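Alpha-1,2-mannosidase (Trichoderma reesei, PDB 1HCU) probably trims alpha-1,2-linked mannose residues from high-mannose N-glycans, as a calcium-dependent glycosidase of glycosyl hydrolase family 47. Local coordinates at residues Asp49-Trp54 with Asn102-Gly107; Ala34-Asp39 with Leu78-Gln83; Ala356-Val361 with Gly374-Ala379; Tyr400-Thr405 with Lys409-Ala414. One frame throughout, in Å; residues are numbered along the deposited sequence.

Interaction 1 of 4, residues Asp49-Trp54 with Asn102-Gly107; sequences DERNGW and NIRYLG
Tyr105 reaches out from helix 98-117 and ends among the turns of Arg51 and Trp54. Its OH gives a hydrogen bond of 2.9 Å to Arg51 O. The donor lies off to the side of the carbonyl, at a C=O...donor angle of 135°. The CG of Tyr105 sits beside the backbone N (chi1 -67°), which carries the ring off the helix between the two loop residues. Trp54 meets this ring edge to face. The centroids of the six-membered Trp54 ring and the Tyr105 ring are 5.6 Å apart and the planes stand at 86°, a T-shaped pair. The touching edge is CE3 of Trp54, 3.7 Å from CE1 of Tyr105. Trp54 CB packs closer still, 3.4 Å from Tyr105 CZ. Asn52 CB covers one face of the indole.

Arg51 CG lies 3.5 Å from Tyr105 CE1. Beyond CG the chain bends twice, at chi2 and chi3. The first bend brings Arg51 CD over one face of the Arg104 guanidinium and 3.7 Å from Arg104 CD. The two side chains cross at about a right angle. Their NH1 atoms, of Arg51 and Arg104, are 4.5 Å apart. Arg104 NH1 forms a salt bridge with Glu100, the predicted proton donor, and its NE bonds to Ser451. The Arg51 side chain also touches Glu100.

The tyrosine hydroxyl thus satisfies a carbonyl of the tight turn in a largely buried setting, while the rings supply apolar packing. Both arginines gather near one carboxylate, which probably eases their closeness. The salt bridge probably helps Arg104 position Glu100.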
loop_
_atom_site.group_PDB
_atom_site.type_symbol
_atom_site.label_atom_id
_atom_site.label_comp_id
_atom_site.label_asym_id
_atom_site.label_seq_id
_atom_site.Cartn_x
_atom_site.Cartn_y
_atom_site.Cartn_z
ATOM N N ASP A 49 12.301 -13.765 9.014
ATOM C CA ASP A 49 12.215 -13.953 7.575
ATOM C C ASP A 49 10.765 -14.217 7.143
ATOM O O ASP A 49 10.479 -15.223 6.491
ATOM C CB ASP A 49 13.135 -15.098 7.134
ATOM C CG ASP A 49 14.598 -14.671 7.035
ATOM O OD1 ASP A 49 14.877 -13.655 6.362
ATOM O OD2 ASP A 49 15.474 -15.350 7.619
ATOM N N GLU A 50 9.858 -13.306 7.513
ATOM C CA GLU A 50 8.432 -13.421 7.171
ATOM C C GLU A 50 8.223 -13.379 5.666
ATOM O O GLU A 50 7.220 -13.867 5.153
ATOM C CB GLU A 50 7.611 -12.273 7.781
ATOM C CG GLU A 50 7.623 -12.186 9.296
ATOM C CD GLU A 50 6.740 -11.048 9.828
ATOM O OE1 GLU A 50 6.891 -9.890 9.366
ATOM O OE2 GLU A 50 5.897 -11.315 10.713
ATOM N N ARG A 51 9.173 -12.775 4.969
ATOM C CA ARG A 51 9.091 -12.640 3.523
ATOM C C ARG A 51 9.921 -13.713 2.824
ATOM O O ARG A 51 10.636 -13.436 1.856
ATOM C CB ARG A 51 9.572 -11.244 3.121
ATOM C CG ARG A 51 8.569 -10.398 2.330
ATOM C CD ARG A 51 7.196 -10.295 3.008
ATOM N NE ARG A 51 6.367 -11.458 2.703
ATOM C CZ ARG A 51 5.245 -11.774 3.336
ATOM N NH1 ARG A 51 4.793 -11.008 4.325
ATOM N NH2 ARG A 51 4.590 -12.875 2.995
ATOM N N ASN A 52 9.839 -14.936 3.333
ATOM C CA ASN A 52 10.553 -16.063 2.742
ATOM C C ASN A 52 12.087 -15.955 2.730
ATOM O O ASN A 52 12.759 -16.712 2.034
ATOM C CB ASN A 52 10.028 -16.301 1.321
ATOM C CG ASN A 52 8.539 -16.574 1.297
ATOM O OD1 ASN A 52 8.075 -17.566 1.848
ATOM N ND2 ASN A 52 7.780 -15.684 0.673
ATOM N N GLY A 53 12.631 -15.013 3.493
ATOM C CA GLY A 53 14.071 -14.872 3.573
ATOM C C GLY A 53 14.818 -14.369 2.347
ATOM O O GLY A 53 16.012 -14.644 2.193
ATOM N N TRP A 54 14.135 -13.635 1.477
ATOM C CA TRP A 54 14.779 -13.103 0.290
ATOM C C TRP A 54 15.377 -11.708 0.523
ATOM O O TRP A 54 15.999 -11.143 -0.374
ATOM C CB TRP A 54 13.794 -13.065 -0.894
ATOM C CG TRP A 54 13.507 -14.427 -1.488
ATOM C CD1 TRP A 54 14.424 -15.401 -1.799
ATOM C CD2 TRP A 54 12.225 -14.953 -1.863
ATOM N NE1 TRP A 54 13.790 -16.497 -2.340
ATOM C CE2 TRP A 54 12.442 -16.250 -2.393
ATOM C CE3 TRP A 54 10.915 -14.457 -1.804
ATOM C CZ2 TRP A 54 11.397 -17.056 -2.860
ATOM C CZ3 TRP A 54 9.873 -15.261 -2.271
ATOM C CH2 TRP A 54 10.126 -16.549 -2.792
ATOM N N ASN A 102 4.625 -10.336 -4.612
ATOM C CA ASN A 102 4.451 -9.518 -5.796
ATOM C C ASN A 102 4.645 -8.024 -5.559
ATOM O O ASN A 102 5.451 -7.379 -6.231
ATOM C CB ASN A 102 3.051 -9.760 -6.372
ATOM C CG ASN A 102 2.708 -8.791 -7.486
ATOM O OD1 ASN A 102 3.186 -8.925 -8.615
ATOM N ND2 ASN A 102 1.896 -7.796 -7.168
ATOM N N ILE A 103 3.896 -7.474 -4.611
ATOM C CA ILE A 103 3.956 -6.046 -4.327
ATOM C C ILE A 103 5.297 -5.561 -3.770
ATOM O O ILE A 103 5.718 -4.432 -4.050
ATOM C CB ILE A 103 2.800 -5.623 -3.367
ATOM C CG1 ILE A 103 3.021 -6.205 -1.969
ATOM C CG2 ILE A 103 1.463 -6.093 -3.932
ATOM C CD1 ILE A 103 1.992 -5.752 -0.937
ATOM N N ARG A 104 5.970 -6.410 -2.995
ATOM C CA ARG A 104 7.265 -6.034 -2.414
ATOM C C ARG A 104 8.459 -6.312 -3.329
ATOM O O ARG A 104 9.139 -5.394 -3.781
ATOM C CB ARG A 104 7.498 -6.764 -1.086
ATOM C CG ARG A 104 6.639 -6.309 0.078
ATOM C CD ARG A 104 7.153 -6.930 1.368
ATOM N NE ARG A 104 6.381 -6.514 2.531
ATOM C CZ ARG A 104 5.078 -6.724 2.670
ATOM N NH1 ARG A 104 4.409 -7.349 1.710
ATOM N NH2 ARG A 104 4.444 -6.312 3.764
ATOM N N TYR A 105 8.710 -7.586 -3.597
ATOM C CA TYR A 105 9.852 -7.974 -4.413
ATOM C C TYR A 105 9.762 -7.575 -5.884
ATOM O O TYR A 105 10.580 -6.803 -6.378
ATOM C CB TYR A 105 10.077 -9.478 -4.263
ATOM C CG TYR A 105 10.528 -9.859 -2.866
ATOM C CD1 TYR A 105 9.708 -10.603 -2.015
ATOM C CD2 TYR A 105 11.799 -9.496 -2.406
ATOM C CE1 TYR A 105 10.153 -10.987 -0.737
ATOM C CE2 TYR A 105 12.250 -9.872 -1.140
ATOM C CZ TYR A 105 11.428 -10.623 -0.312
ATOM O OH TYR A 105 11.909 -11.043 0.912
ATOM N N LEU A 106 8.761 -8.096 -6.575
ATOM C CA LEU A 106 8.575 -7.774 -7.970
ATOM C C LEU A 106 8.423 -6.250 -8.123
ATOM O O LEU A 106 9.080 -5.624 -8.958
ATOM C CB LEU A 106 7.342 -8.519 -8.489
ATOM C CG LEU A 106 7.193 -8.583 -10.001
ATOM C CD1 LEU A 106 8.480 -9.148 -10.586
ATOM C CD2 LEU A 106 5.986 -9.444 -10.387
ATOM N N GLY A 107 7.571 -5.649 -7.297
ATOM C CA GLY A 107 7.380 -4.205 -7.360
ATOM C C GLY A 107 8.658 -3.440 -7.070
ATOM O O GLY A 107 9.024 -2.517 -7.797
#

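Interaction 2 of 4, residues Ala34-Asp39 with Leu78-Gln83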
loop_
_atom_site.group_PDB
_atom_site.type_symbol
_atom_site.label_atom_id
_atom_site.label_comp_id
_atom_site.label_asym_id
_atom_site.label_seq_id
_atom_site.Cartn_x
_atom_site.Cartn_y
_atom_site.Cartn_z
ATOM N N ALA A 34 20.309 -7.176 10.815
ATOM C CA ALA A 34 19.387 -8.082 10.129
ATOM C C ALA A 34 19.763 -8.509 8.714
ATOM O O ALA A 34 19.550 -9.660 8.338
ATOM C CB ALA A 34 17.995 -7.469 10.119
ATOM N N PHE A 35 20.295 -7.584 7.922
ATOM C CA PHE A 35 20.673 -7.889 6.547
ATOM C C PHE A 35 21.500 -9.179 6.471
ATOM O O PHE A 35 22.363 -9.426 7.317
ATOM C CB PHE A 35 21.458 -6.710 5.972
ATOM C CG PHE A 35 21.816 -6.861 4.526
ATOM C CD1 PHE A 35 23.107 -7.222 4.151
ATOM C CD2 PHE A 35 20.864 -6.631 3.533
ATOM C CE1 PHE A 35 23.449 -7.349 2.807
ATOM C CE2 PHE A 35 21.194 -6.758 2.183
ATOM C CZ PHE A 35 22.490 -7.117 1.818
ATOM N N PRO A 36 21.246 -10.032 5.458
ATOM C CA PRO A 36 20.267 -9.926 4.369
ATOM C C PRO A 36 18.896 -10.521 4.692
ATOM O O PRO A 36 18.121 -10.809 3.787
ATOM C CB PRO A 36 20.930 -10.693 3.218
ATOM C CG PRO A 36 22.360 -10.926 3.671
ATOM C CD PRO A 36 22.221 -11.089 5.149
ATOM N N HIS A 37 18.600 -10.727 5.969
ATOM C CA HIS A 37 17.305 -11.283 6.352
ATOM C C HIS A 37 16.208 -10.277 6.006
ATOM O O HIS A 37 16.501 -9.138 5.655
ATOM C CB HIS A 37 17.302 -11.623 7.839
ATOM C CG HIS A 37 18.243 -12.735 8.194
ATOM N ND1 HIS A 37 17.965 -14.060 7.933
ATOM C CD2 HIS A 37 19.481 -12.715 8.745
ATOM C CE1 HIS A 37 18.989 -14.807 8.307
ATOM N NE2 HIS A 37 19.922 -14.014 8.802
ATOM N N ASP A 38 14.949 -10.684 6.103
ATOM C CA ASP A 38 13.855 -9.792 5.736
ATOM C C ASP A 38 13.616 -8.563 6.610
ATOM O O ASP A 38 13.589 -7.440 6.103
ATOM C CB ASP A 38 12.542 -10.578 5.615
ATOM C CG ASP A 38 12.606 -11.657 4.557
ATOM O OD1 ASP A 38 13.142 -11.399 3.457
ATOM O OD2 ASP A 38 12.111 -12.770 4.819
ATOM N N ASP A 39 13.437 -8.761 7.912
ATOM C CA ASP A 39 13.149 -7.633 8.792
ATOM C C ASP A 39 13.984 -7.559 10.067
ATOM O O ASP A 39 14.440 -8.567 10.598
ATOM C CB ASP A 39 11.667 -7.638 9.185
ATOM C CG ASP A 39 10.741 -7.646 7.986
ATOM O OD1 ASP A 39 10.773 -6.685 7.193
ATOM O OD2 ASP A 39 9.977 -8.618 7.834
ATOM N N LEU A 78 22.254 -3.075 -4.637
ATOM C CA LEU A 78 22.478 -3.530 -6.001
ATOM C C LEU A 78 23.487 -4.685 -6.043
ATOM O O LEU A 78 23.333 -5.619 -6.827
ATOM C CB LEU A 78 22.956 -2.364 -6.876
ATOM C CG LEU A 78 21.929 -1.271 -7.201
ATOM C CD1 LEU A 78 22.580 -0.204 -8.046
ATOM C CD2 LEU A 78 20.746 -1.860 -7.950
ATOM N N GLN A 79 24.507 -4.636 -5.193
ATOM C CA GLN A 79 25.513 -5.699 -5.156
ATOM C C GLN A 79 24.910 -6.993 -4.618
ATOM O O GLN A 79 25.362 -8.093 -4.944
ATOM C CB GLN A 79 26.687 -5.280 -4.269
ATOM C CG GLN A 79 27.450 -4.081 -4.780
ATOM C CD GLN A 79 28.554 -4.465 -5.733
ATOM O OE1 GLN A 79 28.319 -5.110 -6.757
ATOM N NE2 GLN A 79 29.777 -4.073 -5.399
ATOM N N TYR A 80 23.881 -6.848 -3.790
ATOM C CA TYR A 80 23.203 -7.984 -3.183
ATOM C C TYR A 80 22.182 -8.675 -4.102
ATOM O O TYR A 80 22.105 -9.908 -4.124
ATOM C CB TYR A 80 22.522 -7.524 -1.890
ATOM C CG TYR A 80 21.590 -8.542 -1.269
ATOM C CD1 TYR A 80 20.228 -8.271 -1.138
ATOM C CD2 TYR A 80 22.067 -9.773 -0.815
ATOM C CE1 TYR A 80 19.362 -9.199 -0.569
ATOM C CE2 TYR A 80 21.208 -10.714 -0.244
ATOM C CZ TYR A 80 19.859 -10.417 -0.124
ATOM O OH TYR A 80 18.999 -11.329 0.452
ATOM N N VAL A 81 21.409 -7.890 -4.854
ATOM C CA VAL A 81 20.374 -8.437 -5.742
ATOM C C VAL A 81 20.767 -9.704 -6.509
ATOM O O VAL A 81 20.045 -10.696 -6.474
ATOM C CB VAL A 81 19.869 -7.374 -6.764
ATOM C CG1 VAL A 81 18.844 -8.002 -7.714
ATOM C CG2 VAL A 81 19.232 -6.203 -6.024
ATOM N N PRO A 82 21.911 -9.687 -7.221
ATOM C CA PRO A 82 22.354 -10.865 -7.980
ATOM C C PRO A 82 22.550 -12.099 -7.100
ATOM O O PRO A 82 22.507 -13.222 -7.586
ATOM C CB PRO A 82 23.676 -10.406 -8.598
ATOM C CG PRO A 82 23.514 -8.936 -8.721
ATOM C CD PRO A 82 22.841 -8.561 -7.429
ATOM N N GLN A 83 22.777 -11.888 -5.807
ATOM C CA GLN A 83 22.990 -12.998 -4.884
ATOM C C GLN A 83 21.709 -13.683 -4.444
ATOM O O GLN A 83 21.734 -14.849 -4.061
ATOM C CB GLN A 83 23.741 -12.521 -3.640
ATOM C CG GLN A 83 25.211 -12.263 -3.861
ATOM C CD GLN A 83 25.822 -11.446 -2.740
ATOM O OE1 GLN A 83 25.742 -10.216 -2.739
ATOM N NE2 GLN A 83 26.424 -12.128 -1.764
#
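Phe35 points the edge of its ring at the face of Tyr80. The ring centroids are 4.8 Å apart and the planes are inclined at 66°. Phe35 CZ does most of the touching, 3.5 Å from Tyr80 CG and offset toward the rim of the tyrosine. The phenylalanine CG is anti to its own backbone N (chi1 -176°), which swings the ring end toward the helix.

Pro36 completes the tight part. Its peptide bond is cis, and His37 N bonds back to Ala34 O, as in a type VI turn. Pro36 CB covers the centre of the Phe35 ring and also lies 3.4 Å from Tyr80 OH. That hydroxyl is hydrogen-bonded to Trp54 O. The three are still partly open to solvent, and beyond them the contact is loose. Gln79, and Pro82 and Gln83 in the next 3-10 turn, are exposed and do not touch residues 34-39.

Replacing Tyr80 with an alanine would probably leave the Phe35 edge and Pro36 CB without their aromatic partner and the Trp54 carbonyl without its bond.

The contact joins the loop after helix 13-33 to helix 71-80. Apolar packing probably sets the ring, and its hydroxyl ties it to a second loop, at Trp54.

Interaction 3 of 4, residues Ala356-Val361 with Gly374-Ala379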
loop_
_atom_site.group_PDB
_atom_site.type_symbol
_atom_site.label_atom_id
_atom_site.label_comp_id
_atom_site.label_asym_id
_atom_site.label_seq_id
_atom_site.Cartn_x
_atom_site.Cartn_y
_atom_site.Cartn_z
ATOM N N ALA A 356 -13.994 2.491 15.528
ATOM C CA ALA A 356 -15.407 2.415 15.167
ATOM C C ALA A 356 -16.218 3.618 15.661
ATOM O O ALA A 356 -15.742 4.425 16.456
ATOM C CB ALA A 356 -16.003 1.119 15.711
ATOM N N TRP A 357 -17.450 3.732 15.186
ATOM C CA TRP A 357 -18.291 4.849 15.584
ATOM C C TRP A 357 -19.757 4.461 15.466
ATOM O O TRP A 357 -20.083 3.298 15.228
ATOM C CB TRP A 357 -17.982 6.064 14.700
ATOM C CG TRP A 357 -18.237 5.825 13.234
ATOM C CD1 TRP A 357 -19.339 6.202 12.522
ATOM C CD2 TRP A 357 -17.393 5.113 12.315
ATOM N NE1 TRP A 357 -19.237 5.769 11.222
ATOM C CE2 TRP A 357 -18.054 5.098 11.067
ATOM C CE3 TRP A 357 -16.143 4.485 12.425
ATOM C CZ2 TRP A 357 -17.508 4.478 9.935
ATOM C CZ3 TRP A 357 -15.600 3.864 11.293
ATOM C CH2 TRP A 357 -16.283 3.867 10.071
ATOM N N VAL A 358 -20.640 5.431 15.662
ATOM C CA VAL A 358 -22.068 5.190 15.542
ATOM C C VAL A 358 -22.514 5.945 14.294
ATOM O O VAL A 358 -22.328 7.162 14.203
ATOM C CB VAL A 358 -22.839 5.729 16.767
ATOM C CG1 VAL A 358 -24.318 5.425 16.617
ATOM C CG2 VAL A 358 -22.305 5.101 18.052
ATOM N N ASP A 359 -23.072 5.230 13.322
ATOM C CA ASP A 359 -23.532 5.871 12.091
ATOM C C ASP A 359 -24.582 6.914 12.457
ATOM O O ASP A 359 -25.592 6.582 13.069
ATOM C CB ASP A 359 -24.151 4.839 11.152
ATOM C CG ASP A 359 -24.507 5.424 9.806
ATOM O OD1 ASP A 359 -23.822 5.086 8.812
ATOM O OD2 ASP A 359 -25.466 6.225 9.738
ATOM N N SER A 360 -24.354 8.168 12.078
ATOM C CA SER A 360 -25.295 9.242 12.410
ATOM C C SER A 360 -26.649 9.133 11.726
ATOM O O SER A 360 -27.627 9.710 12.193
ATOM C CB SER A 360 -24.699 10.608 12.068
ATOM O OG SER A 360 -24.622 10.792 10.665
ATOM N N VAL A 361 -26.709 8.401 10.622
ATOM C CA VAL A 361 -27.955 8.265 9.890
ATOM C C VAL A 361 -28.764 7.045 10.299
ATOM O O VAL A 361 -29.863 7.173 10.836
ATOM C CB VAL A 361 -27.699 8.206 8.371
ATOM C CG1 VAL A 361 -28.999 7.947 7.625
ATOM C CG2 VAL A 361 -27.080 9.516 7.906
ATOM N N GLY A 374 -16.337 9.095 27.051
ATOM C CA GLY A 374 -16.074 10.512 26.869
ATOM C C GLY A 374 -15.219 10.781 25.644
ATOM O O GLY A 374 -15.424 11.778 24.947
ATOM N N PHE A 375 -14.265 9.893 25.367
ATOM C CA PHE A 375 -13.398 10.090 24.214
ATOM C C PHE A 375 -14.217 10.150 22.922
ATOM O O PHE A 375 -14.002 11.028 22.095
ATOM C CB PHE A 375 -12.324 8.988 24.140
ATOM C CG PHE A 375 -11.394 9.131 22.968
ATOM C CD1 PHE A 375 -11.656 8.473 21.777
ATOM C CD2 PHE A 375 -10.286 9.972 23.035
ATOM C CE1 PHE A 375 -10.838 8.648 20.656
ATOM C CE2 PHE A 375 -9.458 10.159 21.922
ATOM C CZ PHE A 375 -9.738 9.492 20.725
ATOM N N TYR A 376 -15.177 9.244 22.761
ATOM C CA TYR A 376 -16.003 9.234 21.554
ATOM C C TYR A 376 -16.808 10.525 21.384
ATOM O O TYR A 376 -16.940 11.032 20.282
ATOM C CB TYR A 376 -16.963 8.030 21.557
ATOM C CG TYR A 376 -17.932 8.016 20.383
ATOM C CD1 TYR A 376 -17.466 8.002 19.059
ATOM C CD2 TYR A 376 -19.316 8.032 20.596
ATOM C CE1 TYR A 376 -18.369 8.006 17.975
ATOM C CE2 TYR A 376 -20.219 8.033 19.530
ATOM C CZ TYR A 376 -19.743 8.025 18.229
ATOM O OH TYR A 376 -20.644 8.067 17.189
ATOM N N SER A 377 -17.347 11.051 22.477
ATOM C CA SER A 377 -18.137 12.271 22.410
ATOM C C SER A 377 -17.425 13.425 21.716
ATOM O O SER A 377 -18.026 14.120 20.906
ATOM C CB SER A 377 -18.565 12.703 23.817
ATOM O OG SER A 377 -19.515 11.794 24.348
ATOM N N SER A 378 -16.151 13.628 22.026
ATOM C CA SER A 378 -15.412 14.720 21.405
ATOM C C SER A 378 -14.545 14.313 20.210
ATOM O O SER A 378 -14.311 15.126 19.321
ATOM C CB SER A 378 -14.543 15.429 22.446
ATOM O OG SER A 378 -13.526 14.577 22.944
ATOM N N ALA A 379 -14.082 13.065 20.176
ATOM C CA ALA A 379 -13.229 12.610 19.083
ATOM C C ALA A 379 -13.996 12.119 17.858
ATOM O O ALA A 379 -13.537 12.283 16.727
ATOM C CB ALA A 379 -12.302 11.517 19.570
#
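Tyr376 OH is gripped by two groups. Val358 N donates a hydrogen bond of 3.0 Å to Tyr376 OH, moderately bent, with an N-H...acceptor angle of 144°. The same oxygen is hydrogen-bonded to Ser285 OG. The hydroxyl is therefore tied both to the loop after strand 354-356 and to a second loop.

The tyrosine reaches this far because its CG stands anti to the backbone N (chi1 175°) and the ring projects outward from the helix. Val358 crosses its end at about a right angle. Its CB lies 3.2 Å from Tyr376 OH, and its CG2 lies 3.9 Å from Tyr376 CE2. Of the Trp357 side chain, CB does the touching, 3.8 Å from Tyr376 CE1. The Trp357 CG lies between backbone N and carbonyl carbon (chi1 61°), and the indole leads away from the tyrosine. There its NE1 bonds to Ser282 OG. Further along, Asp359 OD2 accepts from Val361 N at 2.7 Å, an Asx turn that shapes the loop beyond the contact.

The contact fixes helix 373-379 against the segment leaving the antiparallel sheet. Trp357 packs on strand 300-306 through Pro303 and Ser305. Trp382 of strand 382-383 meets the Tyr376 ring edge to face and also touches Val358. Helix, loop and sheet edge are thus joined round one tyrosine.

Interaction 4 of 4, residues Tyr400-Thr405 with Lys409-Ala414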
loop_
_atom_site.group_PDB
_atom_site.type_symbol
_atom_site.label_atom_id
_atom_site.label_comp_id
_atom_site.label_asym_id
_atom_site.label_seq_id
_atom_site.Cartn_x
_atom_site.Cartn_y
_atom_site.Cartn_z
ATOM N N TYR A 400 -1.039 12.840 -1.266
ATOM C CA TYR A 400 -1.868 13.130 -2.438
ATOM C C TYR A 400 -2.640 14.440 -2.275
ATOM O O TYR A 400 -2.755 15.220 -3.234
ATOM C CB TYR A 400 -2.873 12.008 -2.711
ATOM C CG TYR A 400 -2.308 10.804 -3.431
ATOM C CD1 TYR A 400 -1.769 9.732 -2.720
ATOM C CD2 TYR A 400 -2.333 10.726 -4.832
ATOM C CE1 TYR A 400 -1.273 8.612 -3.376
ATOM C CE2 TYR A 400 -1.835 9.607 -5.502
ATOM C CZ TYR A 400 -1.309 8.551 -4.762
ATOM O OH TYR A 400 -0.848 7.425 -5.397
ATOM N N ALA A 401 -3.175 14.672 -1.072
ATOM C CA ALA A 401 -3.936 15.890 -0.785
ATOM C C ALA A 401 -3.090 17.132 -1.084
ATOM O O ALA A 401 -3.573 18.096 -1.697
ATOM C CB ALA A 401 -4.396 15.898 0.670
ATOM N N TYR A 402 -1.823 17.093 -0.679
ATOM C CA TYR A 402 -0.913 18.206 -0.922
ATOM C C TYR A 402 -0.591 18.356 -2.417
ATOM O O TYR A 402 -0.635 19.459 -2.955
ATOM C CB TYR A 402 0.393 18.029 -0.122
ATOM C CG TYR A 402 1.411 19.100 -0.433
ATOM C CD1 TYR A 402 2.506 18.837 -1.254
ATOM C CD2 TYR A 402 1.215 20.415 -0.001
ATOM C CE1 TYR A 402 3.369 19.849 -1.648
ATOM C CE2 TYR A 402 2.074 21.436 -0.392
ATOM C CZ TYR A 402 3.144 21.148 -1.219
ATOM O OH TYR A 402 3.960 22.164 -1.653
ATOM N N ARG A 403 -0.276 17.248 -3.084
ATOM C CA ARG A 403 0.049 17.284 -4.515
ATOM C C ARG A 403 -1.088 17.814 -5.372
ATOM O O ARG A 403 -0.846 18.365 -6.447
ATOM C CB ARG A 403 0.442 15.891 -5.028
ATOM C CG ARG A 403 1.696 15.296 -4.392
ATOM C CD ARG A 403 2.913 16.189 -4.589
ATOM N NE ARG A 403 3.010 16.631 -5.972
ATOM C CZ ARG A 403 3.897 17.516 -6.423
ATOM N NH1 ARG A 403 4.782 18.063 -5.604
ATOM N NH2 ARG A 403 3.877 17.869 -7.696
ATOM N N VAL A 404 -2.329 17.634 -4.917
ATOM C CA VAL A 404 -3.466 18.125 -5.690
ATOM C C VAL A 404 -3.892 19.549 -5.317
ATOM O O VAL A 404 -4.477 20.237 -6.146
ATOM C CB VAL A 404 -4.705 17.181 -5.584
ATOM C CG1 VAL A 404 -5.461 17.407 -4.280
ATOM C CG2 VAL A 404 -5.618 17.401 -6.774
ATOM N N THR A 405 -3.604 19.998 -4.093
ATOM C CA THR A 405 -3.996 21.356 -3.688
ATOM C C THR A 405 -2.862 22.385 -3.667
ATOM O O THR A 405 -3.073 23.563 -3.971
ATOM C CB THR A 405 -4.622 21.409 -2.270
ATOM O OG1 THR A 405 -3.626 21.066 -1.297
ATOM C CG2 THR A 405 -5.802 20.469 -2.151
ATOM N N LYS A 409 -0.713 23.518 4.218
ATOM C CA LYS A 409 -1.409 22.999 5.384
ATOM C C LYS A 409 -1.236 21.482 5.445
ATOM O O LYS A 409 -1.076 20.906 6.520
ATOM C CB LYS A 409 -2.895 23.337 5.287
ATOM C CG LYS A 409 -3.544 23.704 6.613
ATOM C CD LYS A 409 -3.425 22.588 7.623
ATOM C CE LYS A 409 -3.113 23.147 9.006
ATOM N NZ LYS A 409 -1.862 23.972 9.008
ATOM N N TRP A 410 -1.266 20.838 4.283
ATOM C CA TRP A 410 -1.141 19.387 4.225
ATOM C C TRP A 410 0.238 18.930 4.647
ATOM O O TRP A 410 0.384 17.903 5.308
ATOM C CB TRP A 410 -1.479 18.876 2.817
ATOM C CG TRP A 410 -2.907 19.168 2.448
ATOM C CD1 TRP A 410 -3.353 20.164 1.632
ATOM C CD2 TRP A 410 -4.081 18.507 2.951
ATOM N NE1 TRP A 410 -4.725 20.171 1.594
ATOM C CE2 TRP A 410 -5.199 19.166 2.394
ATOM C CE3 TRP A 410 -4.295 17.424 3.819
ATOM C CZ2 TRP A 410 -6.516 18.780 2.675
ATOM C CZ3 TRP A 410 -5.605 17.039 4.098
ATOM C CH2 TRP A 410 -6.698 17.717 3.527
ATOM N N GLN A 411 1.253 19.698 4.272
ATOM C CA GLN A 411 2.602 19.352 4.672
ATOM C C GLN A 411 2.691 19.433 6.188
ATOM O O GLN A 411 3.360 18.617 6.813
ATOM C CB GLN A 411 3.601 20.309 4.048
ATOM C CG GLN A 411 3.641 20.226 2.555
ATOM C CD GLN A 411 4.622 21.198 1.976
ATOM O OE1 GLN A 411 4.483 22.407 2.157
ATOM N NE2 GLN A 411 5.629 20.685 1.283
ATOM N N ASP A 412 2.010 20.411 6.781
ATOM C CA ASP A 412 2.040 20.567 8.237
ATOM C C ASP A 412 1.398 19.360 8.918
ATOM O O ASP A 412 1.903 18.868 9.926
ATOM C CB ASP A 412 1.325 21.856 8.665
ATOM C CG ASP A 412 2.051 23.114 8.203
ATOM O OD1 ASP A 412 1.398 24.175 8.111
ATOM O OD2 ASP A 412 3.272 23.051 7.939
ATOM N N LEU A 413 0.289 18.879 8.363
ATOM C CA LEU A 413 -0.381 17.721 8.937
ATOM C C LEU A 413 0.532 16.502 8.850
ATOM O O LEU A 413 0.691 15.771 9.825
ATOM C CB LEU A 413 -1.699 17.448 8.208
ATOM C CG LEU A 413 -2.715 18.588 8.300
ATOM C CD1 LEU A 413 -3.960 18.212 7.518
ATOM C CD2 LEU A 413 -3.050 18.875 9.765
ATOM N N ALA A 414 1.140 16.296 7.684
ATOM C CA ALA A 414 2.048 15.168 7.482
ATOM C C ALA A 414 3.209 15.249 8.467
ATOM O O ALA A 414 3.621 14.238 9.048
ATOM C CB ALA A 414 2.579 15.169 6.053
#
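Trp410 and Tyr402, with Gln411 beside them, bury most of the surface between these two helices. Trp410 CG stands beside the backbone N (chi1 -63°), which lays the indole flat against Ala401. Ala401 CB is 3.5 Å from the centroid of the six-membered Trp410 ring and 16° off its normal, a CH-pi contact. Thr405 OG1 comes within 3.1 Å of Trp410 CD1. This hydroxyl donates to Ala401 O at 3.0 Å and is also hydrogen-bonded with Asp407 N. Trp410 CB also packs on Tyr402 CB, 3.6 Å away.

Gln411 stacks on Tyr402. Its amide and the ring are nearly parallel, and Gln411 CD lies 3.5 Å from Tyr402 CE2. Gln411 CG sits over the same ring, 3.6 Å from its centroid. Ile464 O accepts from NE2 and so helps hold the amide flat.

An alanine in place of Trp410 would probably open a gap over Ala401 CB and leave the Thr405 side chain without the indole beside it.

The segments run antiparallel (166°, axes 8.8 Å apart) as a hairpin of helices 393-405 and 408-425. Helix 326-344 lies against it, with Ile333 touching both Ala401 and Trp410. Helix 451-465 meets it at Tyr402, Gln411 and Ala414.

Overall arrangement
From the N terminus, residues 34-39 come first, then 49-54, 78-83 and 102-107. Interaction 2 pairs the first with the third, with 38 residues between them, and interaction 1 the second with the fourth, with 47, so their loops cross along the chain. They touch in space: Asp38 OD2 and Gly53 N lie 2.7 Å apart, probably hydrogen-bonded. Together they tie the loops after helix 13-33 and strand 46-48 to helices 71-80 and 98-117. Interaction 3 closes a later loop with 12 residues between its segments, linking strand 354-356 to helix 373-379. Interaction 4 closes a three-residue turn between consecutive helices. Interactions 3 and 4 are in series, and both lie across the chain's centre from interaction 1.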